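Local structure of PUM-HD domain-containing protein (Caenorhabditis elegans, 7CGF) at residues I249-R252 against V253-L257; I214-I217 against H218-F221; T321-Q324 against R325-L328; V198-C201 against L202-C205; H240-E243 against E244-M247. The protein binds RNA through the Pumilio repeats of its PUM-HD domain, the part present here, and probably acts on the 3' untranslated regions of messenger RNAs. The protein carries 2 engineered substitutions. One frame throughout, in Å; residues are numbered along the deposited sequence.

Contact 1 of 5, residues I249-R252 against V253-L257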
loop_
_atom_site.group_PDB
_atom_site.type_symbol
_atom_site.label_atom_id
_atom_site.label_comp_id
_atom_site.label_asym_id
_atom_site.label_seq_id
_atom_site.Cartn_x
_atom_site.Cartn_y
_atom_site.Cartn_z
ATOM N N ILE A 249 -4.618 19.220 -11.931
ATOM C CA ILE A 249 -5.607 18.725 -10.971
ATOM C C ILE A 249 -6.282 19.888 -10.260
ATOM O O ILE A 249 -7.511 19.946 -10.159
ATOM C CB ILE A 249 -4.959 17.744 -9.980
ATOM C CG1 ILE A 249 -4.643 16.423 -10.694
ATOM C CG2 ILE A 249 -5.888 17.474 -8.800
ATOM C CD1 ILE A 249 -3.802 15.478 -9.858
ATOM N N VAL A 250 -5.488 20.863 -9.804
ATOM C CA VAL A 250 -6.058 21.985 -9.060
ATOM C C VAL A 250 -6.938 22.829 -9.961
ATOM O O VAL A 250 -7.965 23.361 -9.520
ATOM C CB VAL A 250 -4.933 22.813 -8.415
ATOM C CG1 VAL A 250 -5.463 24.156 -7.902
ATOM C CG2 VAL A 250 -4.276 22.007 -7.304
ATOM N N THR A 251 -6.547 22.988 -11.230
ATOM C CA THR A 251 -7.396 23.716 -12.168
ATOM C C THR A 251 -8.725 23.008 -12.339
ATOM O O THR A 251 -9.785 23.644 -12.322
ATOM C CB THR A 251 -6.696 23.869 -13.519
ATOM O OG1 THR A 251 -5.502 24.638 -13.355
ATOM C CG2 THR A 251 -7.590 24.557 -14.538
ATOM N N ARG A 252 -8.690 21.681 -12.491
ATOM C CA ARG A 252 -9.930 20.935 -12.688
ATOM C C ARG A 252 -10.809 20.977 -11.443
ATOM O O ARG A 252 -12.034 21.142 -11.548
ATOM C CB ARG A 252 -9.620 19.493 -13.077
ATOM C CG ARG A 252 -10.862 18.729 -13.490
ATOM C CD ARG A 252 -10.529 17.532 -14.353
ATOM N NE ARG A 252 -11.751 16.929 -14.871
ATOM C CZ ARG A 252 -12.239 17.165 -16.082
ATOM N NH1 ARG A 252 -11.591 17.977 -16.912
ATOM N NH2 ARG A 252 -13.366 16.582 -16.469
ATOM N N VAL A 253 -10.199 20.786 -10.269
ATOM C CA VAL A 253 -10.922 20.839 -9.000
ATOM C C VAL A 253 -11.531 22.214 -8.796
ATOM O O VAL A 253 -12.697 22.342 -8.403
ATOM C CB VAL A 253 -9.977 20.454 -7.847
ATOM C CG1 VAL A 253 -10.579 20.826 -6.507
ATOM C CG2 VAL A 253 -9.661 18.948 -7.899
ATOM N N SER A 254 -10.760 23.269 -9.060
ATOM C CA SER A 254 -11.273 24.620 -8.858
ATOM C C SER A 254 -12.417 24.929 -9.808
ATOM O O SER A 254 -13.409 25.550 -9.404
ATOM C CB SER A 254 -10.150 25.640 -9.027
ATOM O OG SER A 254 -9.182 25.455 -8.011
ATOM N N ASN A 255 -12.303 24.507 -11.070
ATOM C CA ASN A 255 -13.361 24.764 -12.037
ATOM C C ASN A 255 -14.626 23.974 -11.746
ATOM O O ASN A 255 -15.690 24.324 -12.267
ATOM C CB ASN A 255 -12.879 24.459 -13.457
ATOM C CG ASN A 255 -11.862 25.471 -13.956
ATOM O OD1 ASN A 255 -11.772 26.583 -13.435
ATOM N ND2 ASN A 255 -11.106 25.095 -14.980
ATOM N N ASN A 256 -14.541 22.921 -10.935
ATOM C CA ASN A 256 -15.684 22.075 -10.622
ATOM C C ASN A 256 -15.796 21.865 -9.124
ATOM O O ASN A 256 -16.109 20.766 -8.659
ATOM C CB ASN A 256 -15.578 20.742 -11.354
ATOM C CG ASN A 256 -15.519 20.919 -12.855
ATOM O OD1 ASN A 256 -16.553 21.025 -13.515
ATOM N ND2 ASN A 256 -14.309 20.985 -13.400
ATOM N N LEU A 257 -15.577 22.937 -8.352
ATOM C CA LEU A 257 -15.323 22.811 -6.917
ATOM C C LEU A 257 -16.529 22.257 -6.171
ATOM O O LEU A 257 -16.382 21.385 -5.307
ATOM C CB LEU A 257 -14.915 24.166 -6.332
ATOM C CG LEU A 257 -14.600 24.177 -4.832
ATOM C CD1 LEU A 257 -13.389 23.317 -4.510
ATOM C CD2 LEU A 257 -14.399 25.594 -4.313
#
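Ile249 and Val253, one helical turn apart, slant across each other at the buried side of helix 243-255 in the Pumilio-repeat fold of the PUM-HD domain, touching through CG2 of the isoleucine and CG2 of the valine at 4.1 Å. With its CG1 turned back beside the backbone N (chi1 -72°), Ile249 presents CG2 to the valine, while the rest of its side chain runs off to meet Phe221 and Val237.

On another side of the helix, Thr251 and Asn255 lie alongside one another and point the same way, the methyl CG2 of Thr251 resting 3.6 Å from the amide ND2 of Asn255. The threonine hydroxyl does not join this pair; it is hydrogen-bonded to the carbonyl of Met247, a turn earlier. Ser254 folds its hydroxyl back onto the helix, and OG donates to Val250 O at 2.9 Å. The same oxygen accepts Ser254 N, the two donors arriving from opposite faces of the carbonyl plane.

Asn256 turns its side chain back, and ND2 donates to Arg252 O at 2.9 Å, nearly straight at 166°, in the carbonyl plane and on a lone pair. The guanidinium of Arg252 plays no part in that bond and pairs with Asp222.

Chemically, side-chain donors supplement the backbone ladder here: Val250 O is gripped twice, and an amide N-H serves Arg252 O, whose bond from Asn256 N is weak.

Contact 2 of 5, residues I214-I217 against H218-F221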
loop_
_atom_site.group_PDB
_atom_site.type_symbol
_atom_site.label_atom_id
_atom_site.label_comp_id
_atom_site.label_asym_id
_atom_site.label_seq_id
_atom_site.Cartn_x
_atom_site.Cartn_y
_atom_site.Cartn_z
ATOM N N ILE A 214 0.544 8.348 -14.765
ATOM C CA ILE A 214 -0.235 9.521 -14.387
ATOM C C ILE A 214 -1.068 10.003 -15.564
ATOM O O ILE A 214 -2.210 10.448 -15.397
ATOM C CB ILE A 214 0.709 10.604 -13.842
ATOM C CG1 ILE A 214 1.267 10.128 -12.491
ATOM C CG2 ILE A 214 -0.016 11.967 -13.694
ATOM C CD1 ILE A 214 2.483 10.916 -11.984
ATOM N N GLY A 215 -0.524 9.906 -16.780
ATOM C CA GLY A 215 -1.283 10.346 -17.942
ATOM C C GLY A 215 -2.565 9.559 -18.142
ATOM O O GLY A 215 -3.598 10.120 -18.519
ATOM N N GLN A 216 -2.523 8.249 -17.861
ATOM C CA GLN A 216 -3.733 7.435 -17.937
ATOM C C GLN A 216 -4.736 7.846 -16.869
ATOM O O GLN A 216 -5.938 7.926 -17.136
ATOM C CB GLN A 216 -3.406 5.943 -17.767
ATOM C CG GLN A 216 -3.066 5.136 -19.023
ATOM C CD GLN A 216 -3.733 5.645 -20.289
ATOM O OE1 GLN A 216 -3.176 6.499 -20.950
ATOM N NE2 GLN A 216 -4.907 5.115 -20.639
ATOM N N ILE A 217 -4.261 8.089 -15.646
ATOM C CA ILE A 217 -5.161 8.528 -14.576
ATOM C C ILE A 217 -5.875 9.816 -14.973
ATOM O O ILE A 217 -7.085 9.961 -14.759
ATOM C CB ILE A 217 -4.380 8.682 -13.257
ATOM C CG1 ILE A 217 -3.851 7.318 -12.790
ATOM C CG2 ILE A 217 -5.275 9.312 -12.183
ATOM C CD1 ILE A 217 -2.738 7.387 -11.763
ATOM N N HIS A 218 -5.144 10.768 -15.564
ATOM C CA HIS A 218 -5.754 12.035 -15.972
ATOM C C HIS A 218 -6.902 11.821 -16.958
ATOM O O HIS A 218 -7.899 12.552 -16.923
ATOM C CB HIS A 218 -4.697 12.960 -16.588
ATOM C CG HIS A 218 -3.922 13.770 -15.589
ATOM N ND1 HIS A 218 -2.545 13.851 -15.615
ATOM C CD2 HIS A 218 -4.326 14.563 -14.564
ATOM C CE1 HIS A 218 -2.132 14.643 -14.640
ATOM N NE2 HIS A 218 -3.193 15.087 -13.988
ATOM N N LYS A 219 -6.783 10.831 -17.855
ATOM C CA LYS A 219 -7.803 10.649 -18.885
ATOM C C LYS A 219 -9.166 10.314 -18.300
ATOM O O LYS A 219 -10.193 10.686 -18.881
ATOM C CB LYS A 219 -7.369 9.563 -19.874
ATOM C CG LYS A 219 -6.117 9.961 -20.688
ATOM C CD LYS A 219 -5.645 8.801 -21.574
ATOM C CE LYS A 219 -4.328 9.146 -22.287
ATOM N NZ LYS A 219 -3.799 8.019 -23.135
ATOM N N ARG A 220 -9.208 9.628 -17.158
ATOM C CA ARG A 220 -10.463 9.304 -16.481
ATOM C C ARG A 220 -10.459 9.848 -15.061
ATOM O O ARG A 220 -10.915 9.210 -14.111
ATOM C CB ARG A 220 -10.723 7.804 -16.523
ATOM C CG ARG A 220 -10.928 7.358 -17.956
ATOM C CD ARG A 220 -11.196 5.886 -18.074
ATOM N NE ARG A 220 -12.480 5.537 -17.503
ATOM C CZ ARG A 220 -12.980 4.307 -17.534
ATOM N NH1 ARG A 220 -12.299 3.334 -18.121
ATOM N NH2 ARG A 220 -14.149 4.050 -16.986
ATOM N N PHE A 221 -9.957 11.074 -14.936
ATOM C CA PHE A 221 -9.719 11.675 -13.630
ATOM C C PHE A 221 -10.982 11.740 -12.782
ATOM O O PHE A 221 -10.972 11.336 -11.611
ATOM C CB PHE A 221 -9.150 13.084 -13.806
ATOM C CG PHE A 221 -8.819 13.744 -12.505
ATOM C CD1 PHE A 221 -7.642 13.429 -11.847
ATOM C CD2 PHE A 221 -9.703 14.642 -11.915
ATOM C CE1 PHE A 221 -7.333 14.006 -10.647
ATOM C CE2 PHE A 221 -9.387 15.226 -10.703
ATOM C CZ PHE A 221 -8.197 14.894 -10.077
#
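Lys219 NZ donates to Gln216 OE1 at 2.7 Å, a side-chain bond spanning three residues of helix 207-219, one of the helices of the Pumilio-repeat superhelix. The ammonium group lies in the carbonyl plane of the glutamine amide and uses a lone pair of the oxygen. Two chains of unlike shape make the meeting possible: the lysine is extended beyond CG, whereas the glutamine is bent at chi2 (-29°) and swings its amide back across the lysine. The other end of that amide, NE2, is hydrogen-bonded to Ser182 O, so both ends of the amide have partners, which probably limits its rotation.

The backbone bonds weaken along this turn. His218 N to Ile214 O is sound at 3.0 Å, but Lys219 N divides itself between Gly215 O and Gln216 O, both weakly, and Arg220 N makes only a weak bond to Ile217 O. The charged end of Arg220 points elsewhere, to a salt bridge with Glu223 and a cation-pi contact with Tyr186.

Packing takes over on the buried side. Ile217 reaches Val233 and Val237 of helix 230-240, and Phe221 lies against Val234 of the same helix. Ile214 runs side by side with one of the two conformers of His218, in the same direction. Across the helix turn, the methylene CG of Lys219 sits 3.3 Å from Gly215 O.

Contact 3 of 5, residues T321-Q324 against R325-L328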
loop_
_atom_site.group_PDB
_atom_site.type_symbol
_atom_site.label_atom_id
_atom_site.label_comp_id
_atom_site.label_asym_id
_atom_site.label_seq_id
_atom_site.Cartn_x
_atom_site.Cartn_y
_atom_site.Cartn_z
ATOM N N THR A 321 -3.383 30.982 3.647
ATOM C CA THR A 321 -2.674 32.089 4.276
ATOM C C THR A 321 -3.657 32.970 5.040
ATOM O O THR A 321 -4.873 32.888 4.861
ATOM C CB THR A 321 -1.924 32.927 3.238
ATOM O OG1 THR A 321 -2.856 33.539 2.343
ATOM C CG2 THR A 321 -0.962 32.070 2.433
ATOM N N SER A 322 -3.115 33.837 5.901
ATOM C CA SER A 322 -3.977 34.767 6.622
ATOM C C SER A 322 -4.730 35.658 5.652
ATOM O O SER A 322 -5.924 35.930 5.834
ATOM C CB SER A 322 -3.153 35.613 7.593
ATOM O OG SER A 322 -2.371 36.549 6.883
ATOM N N GLU A 323 -4.047 36.123 4.608
ATOM C CA GLU A 323 -4.711 36.930 3.603
ATOM C C GLU A 323 -5.800 36.126 2.899
ATOM O O GLU A 323 -6.886 36.648 2.622
ATOM C CB GLU A 323 -3.656 37.472 2.634
ATOM C CG GLU A 323 -4.080 38.651 1.819
ATOM C CD GLU A 323 -4.219 39.963 2.610
ATOM O OE1 GLU A 323 -4.113 39.977 3.857
ATOM O OE2 GLU A 323 -4.442 40.983 1.949
ATOM N N GLN A 324 -5.559 34.833 2.661
ATOM C CA GLN A 324 -6.598 34.012 2.043
ATOM C C GLN A 324 -7.755 33.746 3.004
ATOM O O GLN A 324 -8.922 33.766 2.591
ATOM C CB GLN A 324 -5.996 32.705 1.526
ATOM C CG GLN A 324 -5.266 32.922 0.215
ATOM C CD GLN A 324 -4.318 31.800 -0.163
ATOM O OE1 GLN A 324 -3.960 30.948 0.652
ATOM N NE2 GLN A 324 -3.893 31.810 -1.418
ATOM N N ARG A 325 -7.461 33.492 4.282
ATOM C CA ARG A 325 -8.540 33.350 5.260
ATOM C C ARG A 325 -9.378 34.616 5.335
ATOM O O ARG A 325 -10.598 34.553 5.516
ATOM C CB ARG A 325 -7.980 33.020 6.644
ATOM C CG ARG A 325 -7.461 31.606 6.826
ATOM C CD ARG A 325 -7.205 31.288 8.298
ATOM N NE ARG A 325 -6.548 32.409 8.965
ATOM C CZ ARG A 325 -5.234 32.525 9.138
ATOM N NH1 ARG A 325 -4.739 33.599 9.754
ATOM N NH2 ARG A 325 -4.413 31.575 8.703
ATOM N N ARG A 326 -8.741 35.776 5.168
ATOM C CA ARG A 326 -9.470 37.034 5.240
ATOM C C ARG A 326 -10.570 37.098 4.185
ATOM O O ARG A 326 -11.693 37.523 4.478
ATOM C CB ARG A 326 -8.475 38.190 5.106
ATOM C CG ARG A 326 -9.077 39.555 5.045
ATOM C CD ARG A 326 -7.968 40.590 5.158
ATOM N NE ARG A 326 -8.495 41.928 4.938
ATOM C CZ ARG A 326 -8.639 42.456 3.732
ATOM N NH1 ARG A 326 -9.130 43.682 3.595
ATOM N NH2 ARG A 326 -8.277 41.749 2.665
ATOM N N GLU A 327 -10.290 36.635 2.962
ATOM C CA GLU A 327 -11.329 36.628 1.936
ATOM C C GLU A 327 -12.446 35.645 2.283
ATOM O O GLU A 327 -13.628 35.926 2.043
ATOM C CB GLU A 327 -10.729 36.295 0.568
ATOM C CG GLU A 327 -11.768 36.295 -0.560
ATOM C CD GLU A 327 -11.191 35.921 -1.924
ATOM O OE1 GLU A 327 -11.918 36.065 -2.938
ATOM O OE2 GLU A 327 -10.016 35.488 -1.984
ATOM N N LEU A 328 -12.090 34.479 2.829
ATOM C CA LEU A 328 -13.113 33.512 3.228
ATOM C C LEU A 328 -14.006 34.067 4.328
ATOM O O LEU A 328 -15.229 33.878 4.300
ATOM C CB LEU A 328 -12.459 32.215 3.701
ATOM C CG LEU A 328 -11.813 31.351 2.623
ATOM C CD1 LEU A 328 -10.889 30.368 3.283
ATOM C CD2 LEU A 328 -12.890 30.629 1.832
#
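Arg325 folds back over the first turn of helix 322-332 and lays one face of its guanidinium on the backbone of Ser322, whose CA sits 3.4 Å above the plane, toward the rim. A bend at chi3 (-43°) turns the group back toward the start of the helix, where NH1 lies 3.4 Å from Ser322 CB. Lacking the guanidinium, an alanine here would probably leave the Ser322 backbone without its flat cover.

Gln324 closes the same end by a capping box with Thr321: its backbone N donates to Thr321 OG1 at 3.0 Å, and its OE1 receives Thr321 N at 3.1 Å, almost straight at 176°. Its NE2 makes a weak bond to Val279 O, tying the cap to helix 279-290.

Arg326 extends outward beside Glu323, the two pointing the same way with their planar groups nearly parallel. OE2 of Glu323 is 4.0 Å from NH2 of Arg326 and well out of the guanidinium plane, so this long salt bridge rests on charge alone.

The chemistry thus separates two roles: directional bonds in the capping box define where the helix begins, while the arginines contribute face packing and loose electrostatics at the surface.

Contact 4 of 5, residues V198-C201 against L202-C205. With nucleotides of chain B.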
loop_
_atom_site.group_PDB
_atom_site.type_symbol
_atom_site.label_atom_id
_atom_site.label_comp_id
_atom_site.label_asym_id
_atom_site.label_seq_id
_atom_site.Cartn_x
_atom_site.Cartn_y
_atom_site.Cartn_z
ATOM N N VAL A 198 -0.839 0.579 -7.868
ATOM C CA VAL A 198 -0.669 1.873 -8.536
ATOM C C VAL A 198 -0.048 2.885 -7.584
ATOM O O VAL A 198 0.875 3.625 -7.954
ATOM C CB VAL A 198 -2.009 2.377 -9.092
ATOM C CG1 VAL A 198 -1.840 3.789 -9.731
ATOM C CG2 VAL A 198 -2.601 1.395 -10.090
ATOM N N GLN A 199 -0.530 2.930 -6.336
ATOM C CA GLN A 199 0.046 3.864 -5.375
ATOM C C GLN A 199 1.526 3.589 -5.142
ATOM O O GLN A 199 2.331 4.530 -5.062
ATOM C CB GLN A 199 -0.722 3.806 -4.059
ATOM C CG GLN A 199 -2.111 4.389 -4.207
ATOM C CD GLN A 199 -2.968 4.136 -2.994
ATOM O OE1 GLN A 199 -2.699 4.667 -1.916
ATOM N NE2 GLN A 199 -4.006 3.303 -3.156
ATOM N N ARG A 200 1.903 2.314 -5.003
ATOM C CA ARG A 200 3.302 1.977 -4.764
ATOM C C ARG A 200 4.172 2.395 -5.946
ATOM O O ARG A 200 5.277 2.927 -5.762
ATOM C CB ARG A 200 3.428 0.477 -4.469
ATOM C CG ARG A 200 4.475 0.095 -3.425
ATOM C CD ARG A 200 4.201 0.681 -2.041
ATOM N NE ARG A 200 2.913 0.244 -1.510
ATOM C CZ ARG A 200 1.892 1.054 -1.217
ATOM N NH1 ARG A 200 0.751 0.554 -0.750
ATOM N NH2 ARG A 200 2.004 2.359 -1.366
ATOM N N CYS A 201 3.670 2.200 -7.170
ATOM C CA CYS A 201 4.391 2.671 -8.351
ATOM C C CYS A 201 4.594 4.178 -8.328
ATOM O O CYS A 201 5.685 4.669 -8.660
ATOM C CB CYS A 201 3.648 2.265 -9.618
ATOM S SG CYS A 201 3.814 0.532 -9.964
ATOM N N LEU A 202 3.559 4.940 -7.952
ATOM C CA LEU A 202 3.700 6.398 -7.904
ATOM C C LEU A 202 4.717 6.834 -6.859
ATOM O O LEU A 202 5.385 7.865 -7.038
ATOM C CB LEU A 202 2.340 7.044 -7.625
ATOM C CG LEU A 202 1.300 6.810 -8.712
ATOM C CD1 LEU A 202 -0.067 7.300 -8.217
ATOM C CD2 LEU A 202 1.707 7.519 -9.997
ATOM N N GLU A 203 4.863 6.059 -5.782
ATOM C CA GLU A 203 5.817 6.368 -4.719
ATOM C C GLU A 203 7.255 6.059 -5.109
ATOM O O GLU A 203 8.165 6.805 -4.732
ATOM C CB GLU A 203 5.480 5.579 -3.457
ATOM C CG GLU A 203 4.269 6.079 -2.721
ATOM C CD GLU A 203 3.744 5.050 -1.746
ATOM O OE1 GLU A 203 4.299 3.927 -1.709
ATOM O OE2 GLU A 203 2.773 5.367 -1.023
ATOM N N HIS A 204 7.499 4.956 -5.831
ATOM C CA HIS A 204 8.858 4.441 -5.981
ATOM C C HIS A 204 9.407 4.437 -7.399
ATOM O O HIS A 204 10.630 4.343 -7.569
ATOM C CB HIS A 204 8.948 3.006 -5.448
ATOM C CG HIS A 204 8.694 2.899 -3.984
ATOM N ND1 HIS A 204 9.676 3.128 -3.044
ATOM C CD2 HIS A 204 7.573 2.584 -3.291
ATOM C CE1 HIS A 204 9.170 2.962 -1.833
ATOM N NE2 HIS A 204 7.897 2.631 -1.954
ATOM N N CYS A 205 8.563 4.478 -8.414
ATOM C CA CYS A 205 9.081 4.392 -9.767
ATOM C C CYS A 205 9.647 5.734 -10.207
ATOM O O CYS A 205 9.368 6.776 -9.615
ATOM C CB CYS A 205 7.989 3.929 -10.721
ATOM S SG CYS A 205 7.552 2.219 -10.449
ATOM P P A B 4 -12.230 3.087 6.166
ATOM O OP1 A B 4 -13.051 2.054 6.839
ATOM O OP2 A B 4 -11.298 3.922 6.954
ATOM O "O5'" A B 4 -11.403 2.352 5.032
ATOM C "C5'" A B 4 -11.985 1.261 4.349
ATOM C "C4'" A B 4 -11.160 0.814 3.176
ATOM O "O4'" A B 4 -10.563 1.947 2.505
ATOM C "C3'" A B 4 -9.967 -0.080 3.455
ATOM O "O3'" A B 4 -10.321 -1.414 3.772
ATOM C "C2'" A B 4 -9.194 0.035 2.152
ATOM O "O2'" A B 4 -9.801 -0.769 1.153
ATOM C "C1'" A B 4 -9.434 1.502 1.786
ATOM N N9 A B 4 -8.252 2.343 2.047
ATOM C C8 A B 4 -7.731 3.020 3.123
ATOM N N7 A B 4 -6.592 3.636 2.828
ATOM C C5 A B 4 -6.362 3.316 1.481
ATOM C C6 A B 4 -5.373 3.610 0.518
ATOM N N6 A B 4 -4.282 4.356 0.705
ATOM N N1 A B 4 -5.535 3.096 -0.716
ATOM C C2 A B 4 -6.576 2.349 -1.004
ATOM N N3 A B 4 -7.568 1.999 -0.192
ATOM C C4 A B 4 -7.382 2.521 1.023
#
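Bends at chi2 (62°) and chi3 (60°) curl the Arg200 chain round toward Glu203, three residues further on in helix 194-204; the glutamate chain is extended beyond CG. The two run side by side, and NH2 of Arg200 gives a salt bridge to OE1 of Glu203 at 2.8 Å. The carboxylate oxygen sits at the edge of the guanidinium, near its plane, but is itself approached from above the carboxylate plane.

Both groups have further partners: Arg200 NH1 binds Gln160 and Glu203 OE2 binds His236. A leucine in place of Arg200 would probably leave Glu203 OE1 without its charged mate and break the link to Gln160.

Gln199, on the same RNA-facing side, reaches the base of A4 of chain B: NE2 donates to N1 at 2.9 Å, while the bond from N6 to OE1, at 3.1 Å, is less certain because that oxygen is less surely placed. Such adenine recognition is familiar from Pumilio repeats. Arg200 also packs on a guanine base.

On the buried side, Val198 CG1 meets Leu202 CD1 at 4.2 Å. Helix 194-204 is wedged between helices 155-165 and 230-240, which flank it at Ile163 and His236, while helices 172-178 and 207-219 pack behind it through Leu178 and Ile214.

Contact 5 of 5, residues H240-E243 against E244-M247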
loop_
_atom_site.group_PDB
_atom_site.type_symbol
_atom_site.label_atom_id
_atom_site.label_comp_id
_atom_site.label_asym_id
_atom_site.label_seq_id
_atom_site.Cartn_x
_atom_site.Cartn_y
_atom_site.Cartn_z
ATOM N N HIS A 240 2.974 12.866 -5.455
ATOM C CA HIS A 240 4.165 12.335 -6.115
ATOM C C HIS A 240 4.293 12.731 -7.579
ATOM O O HIS A 240 5.292 12.373 -8.217
ATOM C CB HIS A 240 4.186 10.806 -5.975
ATOM C CG HIS A 240 4.271 10.343 -4.559
ATOM N ND1 HIS A 240 5.439 10.403 -3.834
ATOM C CD2 HIS A 240 3.339 9.813 -3.729
ATOM C CE1 HIS A 240 5.226 9.929 -2.618
ATOM N NE2 HIS A 240 3.958 9.569 -2.526
ATOM N N GLY A 241 3.323 13.450 -8.134
ATOM C CA GLY A 241 3.368 13.877 -9.518
ATOM C C GLY A 241 4.205 15.133 -9.699
ATOM O O GLY A 241 4.844 15.637 -8.776
ATOM N N SER A 242 4.176 15.645 -10.927
ATOM C CA SER A 242 4.891 16.861 -11.278
ATOM C C SER A 242 4.089 18.091 -10.869
ATOM O O SER A 242 2.900 18.026 -10.546
ATOM C CB SER A 242 5.171 16.910 -12.777
ATOM O OG SER A 242 3.980 17.071 -13.535
ATOM N N GLU A 243 4.762 19.239 -10.899
ATOM C CA GLU A 243 4.059 20.490 -10.671
ATOM C C GLU A 243 2.954 20.687 -11.702
ATOM O O GLU A 243 1.876 21.208 -11.380
ATOM C CB GLU A 243 5.065 21.643 -10.702
ATOM C CG GLU A 243 4.492 22.975 -10.273
ATOM C CD GLU A 243 4.096 23.001 -8.811
ATOM O OE1 GLU A 243 4.681 22.238 -8.020
ATOM O OE2 GLU A 243 3.185 23.785 -8.456
ATOM N N GLU A 244 3.201 20.284 -12.951
ATOM C CA GLU A 244 2.162 20.372 -13.972
ATOM C C GLU A 244 0.978 19.470 -13.639
ATOM O O GLU A 244 -0.181 19.844 -13.878
ATOM C CB GLU A 244 2.725 20.012 -15.348
ATOM C CG GLU A 244 1.738 20.299 -16.472
ATOM C CD GLU A 244 2.161 19.730 -17.815
ATOM O OE1 GLU A 244 3.308 19.245 -17.934
ATOM O OE2 GLU A 244 1.336 19.773 -18.753
ATOM N N ASP A 245 1.254 18.259 -13.128
ATOM C CA ASP A 245 0.172 17.377 -12.699
ATOM C C ASP A 245 -0.685 18.047 -11.639
ATOM O O ASP A 245 -1.919 18.001 -11.711
ATOM C CB ASP A 245 0.720 16.065 -12.143
ATOM C CG ASP A 245 1.392 15.217 -13.197
ATOM O OD1 ASP A 245 0.941 15.229 -14.371
ATOM O OD2 ASP A 245 2.358 14.525 -12.819
ATOM N N ARG A 246 -0.046 18.683 -10.649
ATOM C CA ARG A 246 -0.819 19.366 -9.616
ATOM C C ARG A 246 -1.574 20.554 -10.194
ATOM O O ARG A 246 -2.728 20.792 -9.828
ATOM C CB ARG A 246 0.080 19.802 -8.460
ATOM C CG ARG A 246 0.359 18.705 -7.450
ATOM C CD ARG A 246 1.238 19.175 -6.310
ATOM N NE ARG A 246 2.558 19.596 -6.776
ATOM C CZ ARG A 246 3.524 18.739 -7.078
ATOM N NH1 ARG A 246 3.304 17.433 -6.959
ATOM N NH2 ARG A 246 4.705 19.179 -7.501
ATOM N N MET A 247 -0.954 21.299 -11.122
ATOM C CA MET A 247 -1.671 22.405 -11.749
ATOM C C MET A 247 -2.900 21.907 -12.501
ATOM O O MET A 247 -3.987 22.485 -12.383
ATOM C CB MET A 247 -0.730 23.192 -12.673
ATOM C CG MET A 247 -1.424 24.233 -13.548
ATOM S SD MET A 247 -2.283 25.467 -12.550
ATOM C CE MET A 247 -1.070 25.808 -11.363
#
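Ser242 and Asp245 exchange two hydrogen bonds in a capping box at the start of helix 243-255. Ser242 OG accepts Asp245 N at 3.0 Å; in return Ser242 N donates to Asp245 OD2 at 2.9 Å, on the anti side of the carboxylate and tilted 32° out of its plane. The serine hydroxyl stands between the backbone N and the carbonyl carbon (chi1 68°), which brings it to the backbone N of Asp245.

The charged interaction is a salt bridge between Glu243 OE1 and Arg246 NH2 at 3.1 Å. The oxygen lies in the guanidinium plane, though the two flat groups are turned 66° apart and the side chains cross at about a right angle. Glu243 OE2 is taken by Tyr280 OH.

Arg246 also engages the backbone of the turn. NH1 donates to Gly241 O at 3.0 Å from above the carbonyl plane, and it has a further bond to Ile238 O. Ser242 O sits 3.5 Å above the centre of the guanidinium, so the group has bonded partners at its edge and a carbonyl oxygen over one face.

The whole cap joins helix 230-240 to helix 243-255. Asp245 packs on Ile214 and His218 of helix 207-219, whereas Arg246 and Met247 touch His281 of helix 279-290.

In the fold
The five contacts are local contacts within helices and at their ends, strung in series along one superhelix of Pumilio repeats. Contact 4 is the one that meets the RNA, through Gln199 and Arg200; contacts 5, 1, 2 and 3 keep their nearest atoms about 10, 11, 12 and 16 Å from it. Contact 2 is a hub: Ile214 CG1 lies 3.6 Å from Leu202 CD2 of contact 4, Phe221 CE1 is 3.6 Å from Ile249 CG1 of contact 1, and Ile214 CG2 is 3.5 Å from Asp245 OD1 of contact 5. Contacts 5 and 1 follow each other on helix 243-255. Contact 3 touches none of the others and comes nearest to contact 1, about 8 Å between nearest atoms.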